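PDB 4OZU: coronin from Toxoplasma gondii, which probably binds actin filaments and is represented here by its WD40-repeat beta-propeller domain. Local coordinates for residues Thr43-Ala48 with Glu111-Thr116; Val155-Val160 with Asp185-Thr190; Val351-Gln356 with Ala361-Pro366. One frame throughout, in Å; residues are numbered along the deposited sequence.

Contact 1: Thr43-Ala48 with Glu111-Thr116. With ACT (acetate ion), chain C.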
ATOM      1  N   THR A  43       9.541  -0.298  -8.868  1.00 26.95           N
ATOM      2  CA  THR A  43       9.700  -0.810 -10.224  1.00 32.06           C
ATOM      3  C   THR A  43      10.930  -1.701 -10.367  1.00 31.06           C
ATOM      4  O   THR A  43      11.079  -2.377 -11.379  1.00 27.05           O
ATOM      5  CB  THR A  43       9.797   0.325 -11.257  1.00 29.91           C
ATOM      6  OG1 THR A  43      10.901   1.182 -10.942  1.00 28.61           O
ATOM      7  CG2 THR A  43       8.507   1.131 -11.281  1.00 31.26           C
ATOM      8  N   GLU A  44      11.792  -1.713  -9.349  1.00 24.45           N
ATOM      9  CA  GLU A  44      13.083  -2.402  -9.431  1.00 28.81           C
ATOM     10  C   GLU A  44      13.278  -3.443  -8.332  1.00 26.87           C
ATOM     11  O   GLU A  44      13.852  -4.508  -8.582  1.00 25.45           O
ATOM     12  CB  GLU A  44      14.220  -1.377  -9.360  1.00 27.17           C
ATOM     13  CG  GLU A  44      15.633  -1.945  -9.453  1.00 42.36           C
ATOM     14  CD  GLU A  44      16.058  -2.219 -10.880  1.00 67.72           C
ATOM     15  OE1 GLU A  44      15.209  -2.104 -11.791  1.00 58.44           O
ATOM     16  OE2 GLU A  44      17.248  -2.540 -11.092  1.00 66.10           O
ATOM     17  N   TYR A  45      12.806  -3.137  -7.128  1.00 26.62           N
ATOM     18  CA  TYR A  45      13.130  -3.934  -5.943  1.00 25.18           C
ATOM     19  C   TYR A  45      11.909  -4.475  -5.216  1.00 27.20           C
ATOM     20  O   TYR A  45      10.809  -3.935  -5.313  1.00 25.93           O
ATOM     21  CB  TYR A  45      13.950  -3.110  -4.941  1.00 27.80           C
ATOM     22  CG  TYR A  45      15.186  -2.475  -5.520  1.00 25.74           C
ATOM     23  CD1 TYR A  45      16.212  -3.255  -6.023  1.00 28.11           C
ATOM     24  CD2 TYR A  45      15.338  -1.094  -5.544  1.00 26.37           C
ATOM     25  CE1 TYR A  45      17.343  -2.688  -6.561  1.00 34.29           C
ATOM     26  CE2 TYR A  45      16.472  -0.513  -6.075  1.00 31.98           C
ATOM     27  CZ  TYR A  45      17.471  -1.320  -6.586  1.00 36.07           C
ATOM     28  OH  TYR A  45      18.611  -0.774  -7.122  1.00 36.46           O
ATOM     29  N   ILE A  46      12.142  -5.546  -4.468  1.00 23.59           N
ATOM     30  CA  ILE A  46      11.182  -6.086  -3.521  1.00 23.16           C
ATOM     31  C   ILE A  46      11.802  -5.987  -2.130  1.00 26.14           C
ATOM     32  O   ILE A  46      12.964  -6.341  -1.957  1.00 29.51           O
ATOM     33  CB  ILE A  46      10.842  -7.567  -3.822  1.00 21.11           C
ATOM     34  CG1 ILE A  46      10.262  -7.724  -5.232  1.00 22.71           C
ATOM     35  CG2 ILE A  46       9.881  -8.126  -2.783  1.00 25.53           C
ATOM     36  CD1 ILE A  46      10.259  -9.163  -5.726  1.00 29.47           C
ATOM     37  N   ALA A  47      11.036  -5.513  -1.152  1.00 24.63           N
ATOM     38  CA  ALA A  47      11.480  -5.525   0.238  1.00 24.37           C
ATOM     39  C   ALA A  47      10.683  -6.571   1.000  1.00 24.99           C
ATOM     40  O   ALA A  47       9.456  -6.597   0.923  1.00 25.19           O
ATOM     41  CB  ALA A  47      11.311  -4.152   0.874  1.00 28.86           C
ATOM     42  N   ALA A  48      11.378  -7.434   1.734  1.00 25.87           N
ATOM     43  CA  ALA A  48      10.721  -8.449   2.550  1.00 31.27           C
ATOM     44  C   ALA A  48      11.455  -8.630   3.880  1.00 33.97           C
ATOM     45  O   ALA A  48      12.637  -8.973   3.889  1.00 32.44           O
ATOM     46  CB  ALA A  48      10.652  -9.771   1.797  1.00 32.84           C
ATOM     47  N   GLU A 111      23.737   2.488  -5.878  1.00 51.08           N
ATOM     48  CA  GLU A 111      23.399   2.417  -7.297  1.00 67.78           C
ATOM     49  C   GLU A 111      23.254   0.964  -7.740  1.00 56.71           C
ATOM     50  O   GLU A 111      22.288   0.603  -8.415  1.00 53.51           O
ATOM     51  CB  GLU A 111      24.461   3.119  -8.147  1.00 78.62           C
ATOM     52  CG  GLU A 111      23.980   4.410  -8.798  1.00 74.18           C
ATOM     53  CD  GLU A 111      24.909   4.895  -9.900  1.00 91.32           C
ATOM     54  OE1 GLU A 111      25.300   4.075 -10.758  1.00111.64           O
ATOM     55  OE2 GLU A 111      25.250   6.097  -9.909  1.00 90.92           O
ATOM     56  N   GLU A 112      24.220   0.138  -7.344  1.00 61.01           N
ATOM     57  CA  GLU A 112      24.213  -1.289  -7.658  1.00 70.90           C
ATOM     58  C   GLU A 112      23.948  -2.120  -6.407  1.00 67.47           C
ATOM     59  O   GLU A 112      24.764  -2.145  -5.486  1.00 51.79           O
ATOM     60  CB  GLU A 112      25.547  -1.703  -8.287  1.00 49.21           C
ATOM     61  CG  GLU A 112      25.854  -1.004  -9.603  1.00 62.54           C
ATOM     62  CD  GLU A 112      27.310  -1.144 -10.013  1.00 86.36           C
ATOM     63  OE1 GLU A 112      27.919  -2.192  -9.709  1.00 93.86           O
ATOM     64  OE2 GLU A 112      27.848  -0.201 -10.632  1.00 86.53           O
ATOM     65  N   VAL A 113      22.803  -2.795  -6.383  1.00 71.44           N
ATOM     66  CA  VAL A 113      22.426  -3.652  -5.263  1.00 39.21           C
ATOM     67  C   VAL A 113      22.763  -5.107  -5.573  1.00 45.43           C
ATOM     68  O   VAL A 113      22.192  -5.700  -6.491  1.00 46.38           O
ATOM     69  CB  VAL A 113      20.924  -3.530  -4.948  1.00 38.26           C
ATOM     70  CG1 VAL A 113      20.513  -4.501  -3.854  1.00 38.56           C
ATOM     71  CG2 VAL A 113      20.588  -2.104  -4.540  1.00 63.92           C
ATOM     72  N   THR A 114      23.687  -5.676  -4.803  1.00 56.10           N
ATOM     73  CA  THR A 114      24.096  -7.067  -4.978  1.00 49.23           C
ATOM     74  C   THR A 114      23.833  -7.860  -3.705  1.00 45.36           C
ATOM     75  O   THR A 114      23.353  -7.313  -2.715  1.00 44.16           O
ATOM     76  CB  THR A 114      25.589  -7.184  -5.334  1.00 43.63           C
ATOM     77  OG1 THR A 114      26.382  -6.943  -4.165  1.00 46.19           O
ATOM     78  CG2 THR A 114      25.969  -6.191  -6.423  1.00 53.30           C
ATOM     79  N   GLY A 115      24.173  -9.146  -3.731  1.00 40.90           N
ATOM     80  CA  GLY A 115      23.970 -10.020  -2.588  1.00 40.88           C
ATOM     81  C   GLY A 115      24.874  -9.699  -1.413  1.00 41.77           C
ATOM     82  O   GLY A 115      24.663 -10.211  -0.314  1.00 77.59           O
ATOM     83  N   THR A 116      25.875  -8.851  -1.641  1.00 42.87           N
ATOM     84  CA  THR A 116      26.817  -8.460  -0.589  1.00 44.08           C
ATOM     85  C   THR A 116      26.551  -7.040  -0.087  1.00 42.43           C
ATOM     86  O   THR A 116      27.274  -6.528   0.770  1.00 62.59           O
ATOM     87  CB  THR A 116      28.278  -8.551  -1.078  1.00 47.12           C
ATOM     88  OG1 THR A 116      28.491  -7.627  -2.154  1.00 48.01           O
ATOM     89  CG2 THR A 116      28.584  -9.953  -1.550  1.00 49.00           C
TER
HETATM   90  C   ACT C 402      10.402   3.794  -8.859  1.00 33.39           C
HETATM   91  O   ACT C 402      11.227   3.793  -9.796  1.00 39.63           O
HETATM   92  OXT ACT C 402       9.740   2.748  -8.710  1.00 35.31           O
HETATM   93  CH3 ACT C 402      10.216   4.987  -7.972  1.00 29.78           C
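Where two neighbouring blades of the WD40 beta-propeller meet, Tyr45, at the start of strand 45-49, reaches the loop that follows strand 104-108 and touches Val113. The valine uses chiefly one methyl, CG2, which comes to the outer end of the phenol obliquely: CG2 of Val113 is 3.5 Å from OH of Tyr45 and 3.8 Å from its CZ, while CB of Val113 stands 4.0 Å from CE1 of the ring. The tyrosine side chain leaves its strand toward the loop, and a chi1 of -54° swings the ring so that CE1, CZ and OH meet Val113. Over the centre of one face of the ring lies the aliphatic part of the preceding residue, with Glu44 CG 3.4 Å above the plane, and the carboxylate of Glu44 forms a salt bridge with Arg62. The tyrosine also touches Phe87 of strand 82-87 and Leu109. At the start of the segment, Thr43 N donates a hydrogen bond of 3.1 Å to OXT of an acetate ion, probably carried over from crystallisation. No hydrogen bond joins the two segments, and only 95 Å² is buried between them, which implies a small van der Waals contact without directional bonds between the segments.

Contact 2: Val155-Val160 with Asp185-Thr190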
ATOM      1  N   VAL A 155      -0.788  10.122  14.797  1.00 20.45           N
ATOM      2  CA  VAL A 155      -0.338  10.201  13.415  1.00 20.63           C
ATOM      3  C   VAL A 155       0.643  11.358  13.335  1.00 23.78           C
ATOM      4  O   VAL A 155       0.281  12.499  13.642  1.00 25.43           O
ATOM      5  CB  VAL A 155      -1.491  10.421  12.437  1.00 27.48           C
ATOM      6  CG1 VAL A 155      -0.965  10.509  11.018  1.00 25.98           C
ATOM      7  CG2 VAL A 155      -2.499   9.300  12.551  1.00 29.60           C
ATOM      8  N   ALA A 156       1.881  11.052  12.951  1.00 19.49           N
ATOM      9  CA  ALA A 156       2.942  12.044  12.872  1.00 21.72           C
ATOM     10  C   ALA A 156       3.289  12.323  11.425  1.00 25.52           C
ATOM     11  O   ALA A 156       3.531  11.395  10.655  1.00 23.94           O
ATOM     12  CB  ALA A 156       4.179  11.570  13.625  1.00 27.36           C
ATOM     13  N   PHE A 157       3.321  13.600  11.062  1.00 22.39           N
ATOM     14  CA  PHE A 157       3.670  13.996   9.704  1.00 23.61           C
ATOM     15  C   PHE A 157       5.081  14.564   9.663  1.00 27.40           C
ATOM     16  O   PHE A 157       5.442  15.438  10.454  1.00 20.96           O
ATOM     17  CB  PHE A 157       2.664  15.007   9.172  1.00 22.22           C
ATOM     18  CG  PHE A 157       1.281  14.452   9.044  1.00 20.31           C
ATOM     19  CD1 PHE A 157       0.904  13.746   7.917  1.00 20.46           C
ATOM     20  CD2 PHE A 157       0.363  14.611  10.059  1.00 20.80           C
ATOM     21  CE1 PHE A 157      -0.370  13.227   7.807  1.00 17.94           C
ATOM     22  CE2 PHE A 157      -0.910  14.088   9.949  1.00 19.59           C
ATOM     23  CZ  PHE A 157      -1.279  13.408   8.826  1.00 21.09           C
ATOM     24  N   TRP A 158       5.869  14.055   8.721  1.00 21.99           N
ATOM     25  CA  TRP A 158       7.294  14.334   8.659  1.00 20.78           C
ATOM     26  C   TRP A 158       7.697  14.977   7.346  1.00 26.83           C
ATOM     27  O   TRP A 158       7.281  14.524   6.284  1.00 21.25           O
ATOM     28  CB  TRP A 158       8.091  13.041   8.823  1.00 23.49           C
ATOM     29  CG  TRP A 158       8.137  12.502  10.208  1.00 25.68           C
ATOM     30  CD1 TRP A 158       7.310  11.562  10.757  1.00 24.72           C
ATOM     31  CD2 TRP A 158       9.073  12.859  11.227  1.00 22.48           C
ATOM     32  NE1 TRP A 158       7.678  11.313  12.057  1.00 24.42           N
ATOM     33  CE2 TRP A 158       8.755  12.099  12.371  1.00 23.29           C
ATOM     34  CE3 TRP A 158      10.148  13.752  11.287  1.00 26.66           C
ATOM     35  CZ2 TRP A 158       9.476  12.206  13.556  1.00 23.98           C
ATOM     36  CZ3 TRP A 158      10.860  13.851  12.460  1.00 27.42           C
ATOM     37  CH2 TRP A 158      10.520  13.086  13.578  1.00 30.08           C
ATOM     38  N   ASN A 159       8.517  16.019   7.428  1.00 22.18           N
ATOM     39  CA  ASN A 159       9.294  16.495   6.289  1.00 24.48           C
ATOM     40  C   ASN A 159      10.672  15.847   6.382  1.00 24.40           C
ATOM     41  O   ASN A 159      11.526  16.300   7.142  1.00 27.32           O
ATOM     42  CB  ASN A 159       9.396  18.025   6.300  1.00 30.00           C
ATOM     43  CG  ASN A 159      10.169  18.583   5.111  1.00 45.84           C
ATOM     44  OD1 ASN A 159      10.823  17.851   4.364  1.00 45.26           O
ATOM     45  ND2 ASN A 159      10.097  19.898   4.938  1.00 51.50           N
ATOM     46  N   VAL A 160      10.891  14.776   5.631  1.00 24.74           N
ATOM     47  CA  VAL A 160      12.106  13.985   5.814  1.00 25.96           C
ATOM     48  C   VAL A 160      13.353  14.785   5.452  1.00 43.37           C
ATOM     49  O   VAL A 160      14.414  14.564   6.027  1.00 36.93           O
ATOM     50  CB  VAL A 160      12.083  12.674   4.978  1.00 28.86           C
ATOM     51  CG1 VAL A 160      10.866  11.836   5.341  1.00 28.94           C
ATOM     52  CG2 VAL A 160      12.093  12.971   3.497  1.00 60.68           C
ATOM     53  N   ASP A 185      -3.561  15.719  -0.131  1.00 17.21           N
ATOM     54  CA  ASP A 185      -3.880  16.755   0.852  1.00 16.97           C
ATOM     55  C   ASP A 185      -4.374  16.179   2.176  1.00 23.93           C
ATOM     56  O   ASP A 185      -4.132  16.760   3.233  1.00 27.06           O
ATOM     57  CB  ASP A 185      -4.912  17.735   0.284  1.00 17.90           C
ATOM     58  CG  ASP A 185      -6.215  17.075  -0.114  1.00 25.58           C
ATOM     59  OD1 ASP A 185      -6.244  15.844  -0.338  1.00 21.06           O
ATOM     60  OD2 ASP A 185      -7.216  17.823  -0.228  1.00 26.43           O
ATOM     61  N   LEU A 186      -5.043  15.035   2.115  1.00 19.81           N
ATOM     62  CA  LEU A 186      -5.671  14.438   3.285  1.00 19.76           C
ATOM     63  C   LEU A 186      -5.161  13.030   3.540  1.00 20.06           C
ATOM     64  O   LEU A 186      -4.754  12.321   2.614  1.00 19.34           O
ATOM     65  CB  LEU A 186      -7.190  14.411   3.117  1.00 17.76           C
ATOM     66  CG  LEU A 186      -7.872  15.774   2.961  1.00 19.62           C
ATOM     67  CD1 LEU A 186      -9.368  15.611   2.683  1.00 22.39           C
ATOM     68  CD2 LEU A 186      -7.648  16.642   4.195  1.00 23.36           C
ATOM     69  N   LEU A 187      -5.183  12.650   4.814  1.00 20.98           N
ATOM     70  CA  LEU A 187      -4.866  11.304   5.245  1.00 18.13           C
ATOM     71  C   LEU A 187      -6.125  10.709   5.854  1.00 20.05           C
ATOM     72  O   LEU A 187      -6.915  11.427   6.474  1.00 22.12           O
ATOM     73  CB  LEU A 187      -3.724  11.316   6.255  1.00 22.46           C
ATOM     74  CG  LEU A 187      -3.181   9.954   6.678  1.00 21.52           C
ATOM     75  CD1 LEU A 187      -1.879   9.648   5.963  1.00 33.57           C
ATOM     76  CD2 LEU A 187      -3.001   9.938   8.173  1.00 30.46           C
ATOM     77  N   ALA A 188      -6.338   9.420   5.628  1.00 18.88           N
ATOM     78  CA  ALA A 188      -7.403   8.688   6.298  1.00 16.62           C
ATOM     79  C   ALA A 188      -6.773   7.616   7.154  1.00 18.61           C
ATOM     80  O   ALA A 188      -5.773   7.000   6.763  1.00 19.84           O
ATOM     81  CB  ALA A 188      -8.373   8.089   5.307  1.00 19.03           C
ATOM     82  N   CYS A 189      -7.340   7.404   8.334  1.00 21.62           N
ATOM     83  CA  CYS A 189      -6.850   6.355   9.215  1.00 22.15           C
ATOM     84  C   CYS A 189      -7.995   5.694   9.960  1.00 23.07           C
ATOM     85  O   CYS A 189      -9.048   6.292  10.155  1.00 25.52           O
ATOM     86  CB  CYS A 189      -5.829   6.909  10.208  1.00 24.22           C
ATOM     87  SG  CYS A 189      -6.437   8.249  11.255  1.00 28.60           S
ATOM     88  N   THR A 190      -7.781   4.439  10.340  1.00 21.16           N
ATOM     89  CA  THR A 190      -8.712   3.718  11.187  1.00 20.26           C
ATOM     90  C   THR A 190      -8.089   3.523  12.556  1.00 25.43           C
ATOM     91  O   THR A 190      -6.873   3.378  12.681  1.00 23.93           O
ATOM     92  CB  THR A 190      -9.086   2.354  10.596  1.00 22.75           C
ATOM     93  OG1 THR A 190      -7.892   1.633  10.280  1.00 21.27           O
ATOM     94  CG2 THR A 190      -9.922   2.533   9.322  1.00 22.32           C
TER
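Leu187 sets its CD2 methyl against CG1 of Val155 and CZ of Phe157, where these two atoms lie side by side. CD2 of Leu187 is 3.5 Å from CG1 of Val155, the two side chains reaching toward each other tip to tip, and 3.9 Å from CZ of Phe157, which it approaches obliquely. The base of the leucine adds to the contact with the phenylalanine, its CB lying 4.1 Å from the same CZ. That CB already points toward the facing strand; CG, opposite the leucine's own backbone N (chi1 -173°), directs the branched end and brings CD2 to Val155 and Phe157. Two residues further along the strand, Cys189 makes a looser contact, with SG 4.3 Å from CG2 of Val155; the valine therefore spends one methyl on each of the two partners.

Strand 154-159 is a central, non-edge strand of one four-stranded propeller blade and strand 187-191 a central strand of the next, so the contact is sheet face against sheet face. The axes of the two short strands approach to 10.4 Å and run nearly antiparallel, at 152°, a separation bridged by side chains alone with no hydrogen bond across it. On each strand alternate residues point into the interface: Val155 and Phe157 from one, Leu187 and Cys189 from the other. All four are buried. Around them the apolar layer continues into strand 175-180, where Leu175 touches both Val155 and Cys189, and Trp180 lies against Leu187. Phe157 also packs on Phe166 of its own blade and on Pro201 in a loop of the next. Behind strand 187-191, Ala188 turns to the blade that follows and meets Cys221 and Trp223 of strand 220-223.

Contact 3: Val351-Gln356 with Ala361-Pro366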
ATOM      1  N   VAL A 351      -6.347  -9.021 -18.054  1.00 29.96           N
ATOM      2  CA  VAL A 351      -7.582  -8.923 -18.823  1.00 29.90           C
ATOM      3  C   VAL A 351      -7.511  -9.884 -20.001  1.00 31.00           C
ATOM      4  O   VAL A 351      -6.604  -9.773 -20.821  1.00 30.60           O
ATOM      5  CB  VAL A 351      -7.818  -7.498 -19.343  1.00 28.04           C
ATOM      6  CG1 VAL A 351      -9.111  -7.430 -20.153  1.00 31.37           C
ATOM      7  CG2 VAL A 351      -7.848  -6.510 -18.188  1.00 28.87           C
ATOM      8  N   PRO A 352      -8.465 -10.829 -20.097  1.00 32.61           N
ATOM      9  CA  PRO A 352      -8.416 -11.759 -21.227  1.00 34.78           C
ATOM     10  C   PRO A 352      -8.769 -11.063 -22.529  1.00 32.76           C
ATOM     11  O   PRO A 352      -9.799 -10.397 -22.617  1.00 38.98           O
ATOM     12  CB  PRO A 352      -9.462 -12.818 -20.865  1.00 35.96           C
ATOM     13  CG  PRO A 352     -10.418 -12.112 -19.976  1.00 35.67           C
ATOM     14  CD  PRO A 352      -9.611 -11.102 -19.210  1.00 34.46           C
ATOM     15  N   ARG A 353      -7.907 -11.222 -23.525  1.00 39.56           N
ATOM     16  CA  ARG A 353      -8.122 -10.637 -24.835  1.00 38.05           C
ATOM     17  C   ARG A 353      -7.763 -11.662 -25.895  1.00 52.06           C
ATOM     18  O   ARG A 353      -6.895 -12.507 -25.678  1.00 48.03           O
ATOM     19  CB  ARG A 353      -7.295  -9.361 -24.998  1.00 45.54           C
ATOM     20  CG  ARG A 353      -7.809  -8.183 -24.176  1.00 41.47           C
ATOM     21  CD  ARG A 353      -9.093  -7.609 -24.763  1.00 35.43           C
ATOM     22  NE  ARG A 353      -9.705  -6.594 -23.905  1.00 44.83           N
ATOM     23  CZ  ARG A 353      -9.370  -5.307 -23.887  1.00 59.03           C
ATOM     24  NH1 ARG A 353      -8.406  -4.841 -24.673  1.00 27.92           N
ATOM     25  NH2 ARG A 353      -9.999  -4.478 -23.067  1.00 37.21           N
ATOM     26  N   LYS A 354      -8.452 -11.593 -27.030  1.00 47.11           N
ATOM     27  CA  LYS A 354      -8.243 -12.536 -28.121  1.00 51.10           C
ATOM     28  C   LYS A 354      -6.773 -12.570 -28.528  1.00 41.80           C
ATOM     29  O   LYS A 354      -6.135 -13.624 -28.496  1.00 73.30           O
ATOM     30  CB  LYS A 354      -9.122 -12.161 -29.316  1.00 61.81           C
ATOM     31  CG  LYS A 354      -8.981 -13.082 -30.514  1.00 66.58           C
ATOM     32  CD  LYS A 354      -9.826 -12.592 -31.678  1.00 54.87           C
ATOM     33  CE  LYS A 354      -9.569 -13.401 -32.937  1.00 70.66           C
ATOM     34  NZ  LYS A 354     -10.260 -12.815 -34.118  1.00 81.16           N
ATOM     35  N   ASN A 355      -6.241 -11.412 -28.901  1.00 55.51           N
ATOM     36  CA  ASN A 355      -4.845 -11.304 -29.298  1.00 55.67           C
ATOM     37  C   ASN A 355      -3.966 -11.091 -28.079  1.00 54.89           C
ATOM     38  O   ASN A 355      -3.786  -9.963 -27.627  1.00 37.31           O
ATOM     39  CB  ASN A 355      -4.661 -10.161 -30.296  1.00 49.53           C
ATOM     40  CG  ASN A 355      -5.612 -10.262 -31.472  1.00 57.84           C
ATOM     41  OD1 ASN A 355      -6.431  -9.371 -31.705  1.00 75.96           O
ATOM     42  ND2 ASN A 355      -5.517 -11.358 -32.215  1.00 47.10           N
ATOM     43  N   GLN A 356      -3.421 -12.178 -27.547  1.00 63.65           N
ATOM     44  CA  GLN A 356      -2.656 -12.112 -26.306  1.00 84.37           C
ATOM     45  C   GLN A 356      -1.222 -11.636 -26.534  1.00 83.03           C
ATOM     46  O   GLN A 356      -0.418 -11.616 -25.600  1.00 76.23           O
ATOM     47  CB  GLN A 356      -2.644 -13.476 -25.614  1.00 83.26           C
ATOM     48  CG  GLN A 356      -4.013 -14.133 -25.522  1.00 95.02           C
ATOM     49  CD  GLN A 356      -3.977 -15.458 -24.788  1.00 94.01           C
ATOM     50  OE1 GLN A 356      -3.217 -15.634 -23.834  1.00 88.40           O
ATOM     51  NE2 GLN A 356      -4.795 -16.404 -25.234  1.00 74.69           N
ATOM     52  N   ALA A 361      -4.022  -1.102 -25.903  1.00 29.15           N
ATOM     53  CA  ALA A 361      -3.848   0.288 -25.500  1.00 27.13           C
ATOM     54  C   ALA A 361      -4.941   0.757 -24.550  1.00 27.92           C
ATOM     55  O   ALA A 361      -4.689   1.564 -23.662  1.00 27.08           O
ATOM     56  CB  ALA A 361      -3.812   1.187 -26.728  1.00 28.56           C
ATOM     57  N   ASP A 362      -6.152   0.246 -24.735  1.00 28.42           N
ATOM     58  CA  ASP A 362      -7.296   0.748 -23.988  1.00 29.35           C
ATOM     59  C   ASP A 362      -7.223   0.397 -22.504  1.00 27.60           C
ATOM     60  O   ASP A 362      -8.000   0.917 -21.707  1.00 30.24           O
ATOM     61  CB  ASP A 362      -8.598   0.203 -24.577  1.00 35.57           C
ATOM     62  CG  ASP A 362      -8.723  -1.300 -24.425  1.00 43.09           C
ATOM     63  OD1 ASP A 362      -7.762  -2.020 -24.769  1.00 36.88           O
ATOM     64  OD2 ASP A 362      -9.783  -1.762 -23.955  1.00 51.07           O
ATOM     65  N   LEU A 363      -6.299  -0.485 -22.130  1.00 27.10           N
ATOM     66  CA  LEU A 363      -6.202  -0.923 -20.737  1.00 25.51           C
ATOM     67  C   LEU A 363      -5.252  -0.070 -19.901  1.00 24.46           C
ATOM     68  O   LEU A 363      -5.163  -0.251 -18.686  1.00 20.95           O
ATOM     69  CB  LEU A 363      -5.757  -2.383 -20.675  1.00 23.05           C
ATOM     70  CG  LEU A 363      -6.740  -3.419 -21.222  1.00 24.16           C
ATOM     71  CD1 LEU A 363      -6.098  -4.784 -21.165  1.00 25.90           C
ATOM     72  CD2 LEU A 363      -8.062  -3.414 -20.454  1.00 25.07           C
ATOM     73  N   TYR A 364      -4.553   0.863 -20.542  1.00 23.23           N
ATOM     74  CA  TYR A 364      -3.489   1.608 -19.877  1.00 20.77           C
ATOM     75  C   TYR A 364      -3.635   3.118 -20.009  1.00 22.04           C
ATOM     76  O   TYR A 364      -3.000   3.743 -20.864  1.00 21.43           O
ATOM     77  CB  TYR A 364      -2.136   1.156 -20.420  1.00 38.77           C
ATOM     78  CG  TYR A 364      -1.911  -0.310 -20.171  1.00 23.51           C
ATOM     79  CD1 TYR A 364      -1.553  -0.770 -18.911  1.00 21.70           C
ATOM     80  CD2 TYR A 364      -2.100  -1.240 -21.175  1.00 25.96           C
ATOM     81  CE1 TYR A 364      -1.367  -2.116 -18.671  1.00 23.16           C
ATOM     82  CE2 TYR A 364      -1.917  -2.585 -20.943  1.00 24.02           C
ATOM     83  CZ  TYR A 364      -1.552  -3.018 -19.690  1.00 23.76           C
ATOM     84  OH  TYR A 364      -1.372  -4.362 -19.467  1.00 25.71           O
ATOM     85  N   PRO A 365      -4.472   3.716 -19.148  1.00 20.05           N
ATOM     86  CA  PRO A 365      -4.502   5.177 -19.048  1.00 20.07           C
ATOM     87  C   PRO A 365      -3.188   5.700 -18.482  1.00 22.24           C
ATOM     88  O   PRO A 365      -2.386   4.910 -17.980  1.00 21.04           O
ATOM     89  CB  PRO A 365      -5.660   5.452 -18.086  1.00 22.79           C
ATOM     90  CG  PRO A 365      -6.442   4.169 -18.012  1.00 22.44           C
ATOM     91  CD  PRO A 365      -5.454   3.077 -18.257  1.00 19.83           C
ATOM     92  N   PRO A 366      -2.973   7.020 -18.547  1.00 25.61           N
ATOM     93  CA  PRO A 366      -1.762   7.621 -17.977  1.00 25.71           C
ATOM     94  C   PRO A 366      -1.578   7.221 -16.513  1.00 23.94           C
ATOM     95  O   PRO A 366      -2.463   7.442 -15.686  1.00 22.88           O
ATOM     96  CB  PRO A 366      -2.013   9.120 -18.128  1.00 24.25           C
ATOM     97  CG  PRO A 366      -2.978   9.225 -19.272  1.00 25.73           C
ATOM     98  CD  PRO A 366      -3.861   8.029 -19.149  1.00 27.01           C
TER
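Arg353 has its CG anti to the carbonyl carbon and its chain bent at chi2 (-73°), which carries the guanidinium across to Asp362, whose own CG sits between its backbone N and carbonyl carbon (chi1 65°). The two groups meet end-on in a bidentate salt bridge. NH1 of Arg353 donates to OD1 of Asp362 over 2.9 Å, almost straight and in the guanidinium plane; NH2 donates to OD2, also at 2.9 Å, but the bond is more bent and the oxygen is tilted from that plane. Both carboxylate oxygens use their syn lone pairs, and the planes of the two groups lie 26° apart. NH1 has a second acceptor in Gln360 OE1, so the rotation of the guanidinium is fixed from more than one direction. Leu363 lies over one face of the guanidinium, CD1 4.0 Å from its plane and offset toward the rim, and its CD2 is 3.4 Å from NH2 of Arg353. The same leucine meets Val351 tip to tip, CD1 being 3.7 Å from CB of Val351. The salt bridge thus sits beside this buried apolar pair. The loop, with a short 3-10 turn at 361-363, follows strand 343-350 of the propeller blade in which that strand pairs with 331-339 and 16-25; Val351 is backbone hydrogen-bonded to Ala330, just before strand 331-339, and Tyr364 OH hydrogen-bonds to Glu331 O in that strand.

How the contacts relate
The three contacts come in series along the chain and are spread around the propeller without touching. Contact 1 and contact 2 have centres 27 Å apart, contacts 1 and 3 30 Å, and contacts 2 and 3 35 Å, the last pair on opposite sides of the chain's centre; even the nearest atoms of any two are about 13 Å or more apart. No contact shares a sheet with another. Contacts 1 and 2 join consecutive blades, the first at a peripheral loop and the second between central strands of the sheets, whereas contact 3 ties one loop to itself beyond strand 343-350. That strand lies beside strand 16-25, so N- and C-terminal parts of the domain combine in one sheet, closing the ring.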